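Local coordinates for 401aa long hypothetical glucose-1-phosphate thymidylyltransferase (Sulfolobus tokodaii, PDB 2GGO), which probably catalyses nucleotidyl transfer onto sugar 1-phosphates and acts as a bifunctional enzyme in the synthesis of UDP-N-acetylglucosamine and UDP-N-acetylgalactosamine, at residues Val375-Gly378 against Ala379-Ile383; Ser304-Pro307 against His308-Val312; Pro16-Thr20 against Arg21-Phe25. One frame throughout, in Å; residues are numbered along the deposited sequence.

Interactions 1 and 2 are two corners of the hexapeptide-repeat part of the chain, their centres 16 Å apart and without direct touch, whereas interaction 3 belongs to the nucleotidyl transferase part. Interaction 3 meets interaction 1 directly: Ala-379 N lies 3.1 Å from His-19 ND1, a probable hydrogen bond, and Ala-379 CB packs 3.4 Å from Thr-20 CG2. Interaction 2 stays about 8 Å from interaction 3 at the nearest atoms. Of the three, interaction 3 reaches the nucleotide site, for the side chain of Lys-23 comes within about 4 Å of Gly-9, a likely nucleoside triphosphate-binding residue; interactions 1 and 2 lie away from the nucleotide- and sugar-phosphate-binding residues.

Interaction 1 (Val375-Gly378 against Ala379-Ile383); sequences VKIG and AYARI
Gly-378 and Ala-381 form the ends of a type II beta turn, closed by Ala-381 N donating to Gly-378 O at 3.3 Å with an N-H...O angle of 141°. The turn is a corner of the left-handed parallel beta-helix built by hexapeptide repeats, and it carries the chain from strand 376-377 to strand 382-383, which lie in different parallel sheets. Tyr-380 takes the positive phi of the third turn position (69°), and its ring projects outward to stack on that of His-362. The donor N-H reaches the carbonyl of Gly-378 from above its plane, and Ala-381 CB closes on the same oxygen at 3.3 Å.

Inside the corner the packing is apolar. Ile-377 sets its two branches to different tasks: CG2 stands opposite its own backbone N and presses against Ala-381 CB at 3.5 Å, while the longer branch runs deeper into the core of the coil. Val-389 on strand 388-389 touches both Ile-377 and Ile-383, and Val-393 closes on Ala-381. On the outside, Arg-382 folds back so that NH1 donates to Ala-381 O at 3.2 Å, with that oxygen close to the guanidinium plane; the same nitrogen also bonds to His-362 O on the preceding coil. Across the inner side of the corner the two isoleucine ends meet, Ile-377 CD1 lying 4.2 Å from Ile-383 CD1.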
loop_
_atom_site.group_PDB
_atom_site.type_symbol
_atom_site.label_atom_id
_atom_site.label_comp_id
_atom_site.label_asym_id
_atom_site.label_seq_id
_atom_site.Cartn_x
_atom_site.Cartn_y
_atom_site.Cartn_z
ATOM N N VAL A 375 11.939 12.630 -4.017
ATOM C CA VAL A 375 11.080 13.815 -4.081
ATOM C C VAL A 375 9.660 13.354 -4.268
ATOM O O VAL A 375 9.402 12.335 -4.948
ATOM C CB VAL A 375 11.608 14.810 -5.208
ATOM C CG1 VAL A 375 10.527 15.580 -5.850
ATOM C CG2 VAL A 375 12.648 15.745 -4.625
ATOM N N LYS A 376 8.707 14.081 -3.655
ATOM C CA LYS A 376 7.289 13.803 -3.888
ATOM C C LYS A 376 6.699 14.887 -4.705
ATOM O O LYS A 376 6.978 16.055 -4.466
ATOM C CB LYS A 376 6.495 13.637 -2.591
ATOM C CG LYS A 376 7.175 12.606 -1.688
ATOM C CD LYS A 376 6.530 12.411 -0.335
ATOM C CE LYS A 376 5.877 13.670 0.130
ATOM N NZ LYS A 376 5.075 13.303 1.320
ATOM N N ILE A 377 5.992 14.509 -5.764
ATOM C CA ILE A 377 5.219 15.487 -6.494
ATOM C C ILE A 377 3.733 15.210 -6.337
ATOM O O ILE A 377 3.210 14.123 -6.748
ATOM C CB ILE A 377 5.652 15.479 -8.012
ATOM C CG1 ILE A 377 7.199 15.634 -8.035
ATOM C CG2 ILE A 377 4.871 16.529 -8.769
ATOM C CD1 ILE A 377 7.843 16.072 -9.349
ATOM N N GLY A 378 3.053 16.206 -5.803
ATOM C CA GLY A 378 1.579 16.227 -5.602
ATOM C C GLY A 378 0.760 16.006 -6.841
ATOM O O GLY A 378 1.184 16.342 -7.915
ATOM N N ALA A 379 -0.406 15.396 -6.700
ATOM C CA ALA A 379 -1.311 15.170 -7.817
ATOM C C ALA A 379 -1.588 16.494 -8.510
ATOM O O ALA A 379 -1.568 17.506 -7.866
ATOM C CB ALA A 379 -2.622 14.589 -7.277
ATOM N N TYR A 380 -1.814 16.478 -9.816
ATOM C CA TYR A 380 -2.183 17.690 -10.602
ATOM C C TYR A 380 -1.070 18.717 -10.737
ATOM O O TYR A 380 -1.293 19.860 -11.223
ATOM C CB TYR A 380 -3.456 18.385 -10.030
ATOM C CG TYR A 380 -4.671 17.515 -10.207
ATOM C CD1 TYR A 380 -5.218 17.329 -11.458
ATOM C CD2 TYR A 380 -5.244 16.833 -9.132
ATOM C CE1 TYR A 380 -6.307 16.533 -11.663
ATOM C CE2 TYR A 380 -6.382 15.985 -9.338
ATOM C CZ TYR A 380 -6.865 15.839 -10.613
ATOM O OH TYR A 380 -7.948 15.061 -10.843
ATOM N N ALA A 381 0.114 18.368 -10.282
ATOM C CA ALA A 381 1.243 19.361 -10.338
ATOM C C ALA A 381 1.690 19.587 -11.805
ATOM O O ALA A 381 1.511 18.769 -12.666
ATOM C CB ALA A 381 2.395 18.923 -9.513
ATOM N N ARG A 382 2.242 20.765 -12.082
ATOM C CA ARG A 382 2.780 21.047 -13.402
ATOM C C ARG A 382 4.194 21.554 -13.206
ATOM O O ARG A 382 4.459 22.515 -12.445
ATOM C CB ARG A 382 1.924 22.068 -14.160
ATOM C CG ARG A 382 0.554 21.566 -14.616
ATOM C CD ARG A 382 0.770 20.383 -15.602
ATOM N NE ARG A 382 -0.425 19.834 -16.294
ATOM C CZ ARG A 382 -1.247 18.890 -15.789
ATOM N NH1 ARG A 382 -1.055 18.397 -14.553
ATOM N NH2 ARG A 382 -2.285 18.450 -16.518
ATOM N N ILE A 383 5.100 20.868 -13.863
ATOM C CA ILE A 383 6.545 21.107 -13.847
ATOM C C ILE A 383 7.017 21.660 -15.191
ATOM O O ILE A 383 7.041 20.974 -16.255
ATOM C CB ILE A 383 7.358 19.841 -13.508
ATOM C CG1 ILE A 383 6.746 18.993 -12.338
ATOM C CG2 ILE A 383 8.855 20.231 -13.225
ATOM C CD1 ILE A 383 6.623 19.787 -10.935
#

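Interaction 2 (Ser304-Pro307 against His308-Val312); sequences SKIP and HLSYV
Ser-310 OG donates its proton to the backbone oxygen of Thr-327, so this buried hydroxyl is satisfied while the carbon that bears it packs against Ile-306. The methyl Ile-306 CG2 approaches Ser-310 CB to 3.5 Å, a tight carbon pair, and passes OG at 4.1 Å. It gets there because CG2, and not CG1, stands opposite the backbone N of Ile-306. The same methyl then meets the end of Val-312, with Ile-306 CG2 to Val-312 CG2 at 4.2 Å. Phe-323 touches both Ile-306 and Val-312, continuing this apolar packing into the next coil.

These residues turn a corner of the left-handed parallel beta-helix, where the chain passes from strand 305-308 to strand 311-313 in another sheet; Leu-309, with positive phi (59°), sits in the bend between them. Ile-306 keeps its backbone bonded to Lys-288 and Gly-290 of the preceding coil.

On the outer side of the corner, Pro-307 and His-308 form a CH-pi contact. Pro-307 CB stands over the middle of the imidazole, 4.0 Å from its centroid and only 10° off the ring normal. Pro-307 CG leans toward one side of the ring, 3.5 Å from His-308 CD2. With His-308 CG opposite its own carbonyl carbon, the imidazole is folded back along the preceding residue, and His-308 CG lies 3.3 Å from Pro-307 C.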
loop_
_atom_site.group_PDB
_atom_site.type_symbol
_atom_site.label_atom_id
_atom_site.label_comp_id
_atom_site.label_asym_id
_atom_site.label_seq_id
_atom_site.Cartn_x
_atom_site.Cartn_y
_atom_site.Cartn_z
ATOM N N SER A 304 -0.995 5.839 -17.140
ATOM C CA SER A 304 0.168 6.757 -17.116
ATOM C C SER A 304 1.079 6.543 -18.277
ATOM O O SER A 304 1.214 5.457 -18.753
ATOM C CB SER A 304 0.927 6.629 -15.838
ATOM O OG SER A 304 0.165 7.278 -14.824
ATOM N N LYS A 305 1.681 7.611 -18.771
ATOM C CA LYS A 305 2.348 7.555 -20.047
ATOM C C LYS A 305 3.782 8.089 -19.956
ATOM O O LYS A 305 3.985 9.250 -19.566
ATOM C CB LYS A 305 1.564 8.405 -21.002
ATOM C CG LYS A 305 0.312 7.678 -21.603
ATOM C CD LYS A 305 -0.215 8.424 -22.862
ATOM C CE LYS A 305 -1.447 9.316 -22.564
ATOM N NZ LYS A 305 -1.823 10.333 -23.663
ATOM N N ILE A 306 4.768 7.285 -20.340
ATOM C CA ILE A 306 6.187 7.726 -20.348
ATOM C C ILE A 306 6.671 7.536 -21.763
ATOM O O ILE A 306 7.272 6.526 -22.044
ATOM C CB ILE A 306 7.161 6.843 -19.472
ATOM C CG1 ILE A 306 6.669 6.467 -18.094
ATOM C CG2 ILE A 306 8.484 7.541 -19.280
ATOM C CD1 ILE A 306 6.022 7.615 -17.315
ATOM N N PRO A 307 6.379 8.480 -22.683
ATOM C CA PRO A 307 6.551 8.050 -24.083
ATOM C C PRO A 307 7.899 8.286 -24.750
ATOM O O PRO A 307 8.137 7.593 -25.757
ATOM C CB PRO A 307 5.492 8.827 -24.800
ATOM C CG PRO A 307 5.568 10.208 -23.994
ATOM C CD PRO A 307 5.696 9.778 -22.596
ATOM N N HIS A 308 8.797 9.155 -24.232
ATOM C CA HIS A 308 10.073 9.404 -24.933
ATOM C C HIS A 308 11.258 9.711 -24.092
ATOM O O HIS A 308 11.109 10.541 -23.285
ATOM C CB HIS A 308 9.990 10.741 -25.724
ATOM C CG HIS A 308 8.705 10.978 -26.449
ATOM N ND1 HIS A 308 8.369 10.432 -27.706
ATOM C CD2 HIS A 308 7.719 11.835 -26.157
ATOM C CE1 HIS A 308 7.168 10.851 -28.032
ATOM N NE2 HIS A 308 6.827 11.831 -27.179
ATOM N N LEU A 309 12.413 9.063 -24.286
ATOM C CA LEU A 309 13.683 9.593 -23.766
ATOM C C LEU A 309 13.757 9.805 -22.291
ATOM O O LEU A 309 14.471 10.705 -21.827
ATOM C CB LEU A 309 14.092 10.809 -24.559
ATOM C CG LEU A 309 14.348 10.483 -26.065
ATOM C CD1 LEU A 309 14.183 11.754 -27.046
ATOM C CD2 LEU A 309 15.721 10.135 -26.245
ATOM N N SER A 310 13.302 8.769 -21.594
ATOM C CA SER A 310 13.081 8.773 -20.171
ATOM C C SER A 310 13.640 7.547 -19.441
ATOM O O SER A 310 13.698 6.380 -19.983
ATOM C CB SER A 310 11.586 9.018 -19.930
ATOM O OG SER A 310 11.355 10.451 -19.900
ATOM N N TYR A 311 14.150 7.776 -18.224
ATOM C CA TYR A 311 14.541 6.707 -17.361
ATOM C C TYR A 311 13.669 6.826 -16.102
ATOM O O TYR A 311 13.663 7.881 -15.476
ATOM C CB TYR A 311 16.053 6.900 -16.957
ATOM C CG TYR A 311 16.484 5.835 -15.966
ATOM C CD1 TYR A 311 16.334 4.518 -16.251
ATOM C CD2 TYR A 311 16.849 6.180 -14.711
ATOM C CE1 TYR A 311 16.614 3.550 -15.284
ATOM C CE2 TYR A 311 17.175 5.294 -13.792
ATOM C CZ TYR A 311 17.084 3.974 -14.057
ATOM O OH TYR A 311 17.397 3.067 -13.065
ATOM N N VAL A 312 12.982 5.748 -15.685
ATOM C CA VAL A 312 12.241 5.710 -14.396
ATOM C C VAL A 312 12.813 4.573 -13.598
ATOM O O VAL A 312 12.684 3.438 -14.000
ATOM C CB VAL A 312 10.692 5.483 -14.615
ATOM C CG1 VAL A 312 9.868 5.530 -13.357
ATOM C CG2 VAL A 312 10.140 6.576 -15.551
#

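Interaction 3 (Pro16-Thr20 against Arg21-Phe25); sequences PITHT and RPKAF
Thr-18 and Arg-21 are joined through their backbones in the loop between strands 2-6 and 27-28, part of the segment that runs from the glycine-rich nucleotide-binding loop to the Pro-Lys pair (Pro-22, Lys-23) in the signature of sugar nucleotidyltransferases. Water 1 links the two carbonyls, donating to Thr-18 O at 2.9 Å and, weakly, to Arg-21 O. A CA-H...O contact lies beside it, Thr-18 CA to Arg-21 O at 3.2 Å.

Apolar contacts are looser: Thr-18 CG2 lies 4.2 Å from Lys-23 CB, and Ile-17 CG2 is 4.4 Å from Arg-21 CG. Within 16-20, Pro-16 CA sits over one face of the His-19 ring.

Polar side-chain ends reach outside the loop. Thr-18 OG1 bonds to Gly-11 O, and Lys-23 NZ has weak links to Asp-99 and Ser-10 O. Thr-20 OG1 bonds to Glu-319, while Arg-21 NH2 makes salt bridges to Glu-302 and Glu-319, so the loop is tied to the beta-helix. The other terminal guanidinium nitrogen, NH1, turns back on the loop's own 3-10 segment: a bend at chi3 (73°) brings Arg-21 NH1 to Phe-25 O at 3.1 Å, with an N-H...O angle of 154° and the donor above the carbonyl plane.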
loop_
_atom_site.group_PDB
_atom_site.type_symbol
_atom_site.label_atom_id
_atom_site.label_comp_id
_atom_site.label_asym_id
_atom_site.label_seq_id
_atom_site.Cartn_x
_atom_site.Cartn_y
_atom_site.Cartn_z
ATOM N N PRO A 16 2.168 11.326 -2.301
ATOM C CA PRO A 16 1.077 11.880 -3.020
ATOM C C PRO A 16 0.119 10.871 -3.616
ATOM O O PRO A 16 -0.819 11.271 -4.260
ATOM C CB PRO A 16 1.793 12.656 -4.155
ATOM C CG PRO A 16 3.001 11.882 -4.411
ATOM C CD PRO A 16 3.392 11.247 -3.121
ATOM N N ILE A 17 0.358 9.571 -3.462
ATOM C CA ILE A 17 -0.554 8.597 -4.057
ATOM C C ILE A 17 -1.979 8.814 -3.534
ATOM O O ILE A 17 -2.943 8.626 -4.290
ATOM C CB ILE A 17 -0.125 7.148 -3.797
ATOM C CG1 ILE A 17 1.140 6.764 -4.572
ATOM C CG2 ILE A 17 -1.317 6.173 -4.145
ATOM C CD1 ILE A 17 2.250 7.867 -4.648
ATOM N N THR A 18 -2.103 9.241 -2.268
ATOM C CA THR A 18 -3.428 9.417 -1.631
ATOM C C THR A 18 -4.088 10.768 -1.886
ATOM O O THR A 18 -5.161 11.061 -1.345
ATOM C CB THR A 18 -3.398 9.171 -0.093
ATOM O OG1 THR A 18 -2.330 9.930 0.472
ATOM C CG2 THR A 18 -3.185 7.724 0.191
ATOM N N HIS A 19 -3.482 11.601 -2.727
ATOM C CA HIS A 19 -4.134 12.807 -3.107
ATOM C C HIS A 19 -5.353 12.546 -3.954
ATOM O O HIS A 19 -6.254 13.379 -4.009
ATOM C CB HIS A 19 -3.164 13.666 -3.911
ATOM C CG HIS A 19 -2.128 14.326 -3.087
ATOM N ND1 HIS A 19 -1.038 14.945 -3.654
ATOM C CD2 HIS A 19 -2.021 14.520 -1.751
ATOM C CE1 HIS A 19 -0.314 15.509 -2.700
ATOM N NE2 HIS A 19 -0.870 15.241 -1.539
ATOM N N THR A 20 -5.381 11.419 -4.666
ATOM C CA THR A 20 -6.476 11.169 -5.564
ATOM C C THR A 20 -7.247 9.850 -5.307
ATOM O O THR A 20 -8.269 9.597 -5.949
ATOM C CB THR A 20 -6.003 11.136 -6.991
ATOM O OG1 THR A 20 -5.049 10.095 -7.081
ATOM C CG2 THR A 20 -5.357 12.507 -7.396
ATOM N N ARG A 21 -6.773 9.005 -4.403
ATOM C CA ARG A 21 -7.445 7.719 -4.125
ATOM C C ARG A 21 -7.202 7.386 -2.642
ATOM O O ARG A 21 -6.212 7.855 -2.076
ATOM C CB ARG A 21 -6.944 6.615 -5.071
ATOM C CG ARG A 21 -5.705 5.875 -4.597
ATOM C CD ARG A 21 -5.423 4.668 -5.486
ATOM N NE ARG A 21 -4.911 5.100 -6.796
ATOM C CZ ARG A 21 -4.970 4.397 -7.914
ATOM N NH1 ARG A 21 -5.491 3.182 -7.933
ATOM N NH2 ARG A 21 -4.486 4.908 -9.036
ATOM N N PRO A 22 -8.155 6.694 -1.958
ATOM C CA PRO A 22 -7.923 6.278 -0.554
ATOM C C PRO A 22 -6.889 5.195 -0.525
ATOM O O PRO A 22 -6.780 4.469 -1.499
ATOM C CB PRO A 22 -9.303 5.737 -0.083
ATOM C CG PRO A 22 -10.282 6.134 -1.142
ATOM C CD PRO A 22 -9.505 6.343 -2.426
ATOM N N LYS A 23 -6.087 5.073 0.526
ATOM C CA LYS A 23 -5.055 4.006 0.460
ATOM C C LYS A 23 -5.543 2.605 0.168
ATOM O O LYS A 23 -4.765 1.778 -0.292
ATOM C CB LYS A 23 -4.176 3.934 1.693
ATOM C CG LYS A 23 -4.716 4.729 2.846
ATOM C CD LYS A 23 -4.741 3.873 4.120
ATOM C CE LYS A 23 -5.605 4.551 5.214
ATOM N NZ LYS A 23 -5.038 4.346 6.595
ATOM N N ALA A 24 -6.821 2.331 0.458
ATOM C CA ALA A 24 -7.391 0.990 0.270
ATOM C C ALA A 24 -7.351 0.639 -1.187
ATOM O O ALA A 24 -7.408 -0.535 -1.559
ATOM C CB ALA A 24 -8.842 0.984 0.766
ATOM N N PHE A 25 -7.241 1.663 -2.030
ATOM C CA PHE A 25 -7.236 1.450 -3.497
ATOM C C PHE A 25 -5.851 1.473 -4.180
ATOM O O PHE A 25 -5.771 1.408 -5.368
ATOM C CB PHE A 25 -8.240 2.380 -4.174
ATOM C CG PHE A 25 -9.647 2.031 -3.853
ATOM C CD1 PHE A 25 -10.284 0.989 -4.546
ATOM C CD2 PHE A 25 -10.315 2.679 -2.833
ATOM C CE1 PHE A 25 -11.577 0.620 -4.225
ATOM C CE2 PHE A 25 -11.604 2.311 -2.495
ATOM C CZ PHE A 25 -12.239 1.281 -3.200
HETATM O O HOH W 1 -7.497 9.579 -0.397
#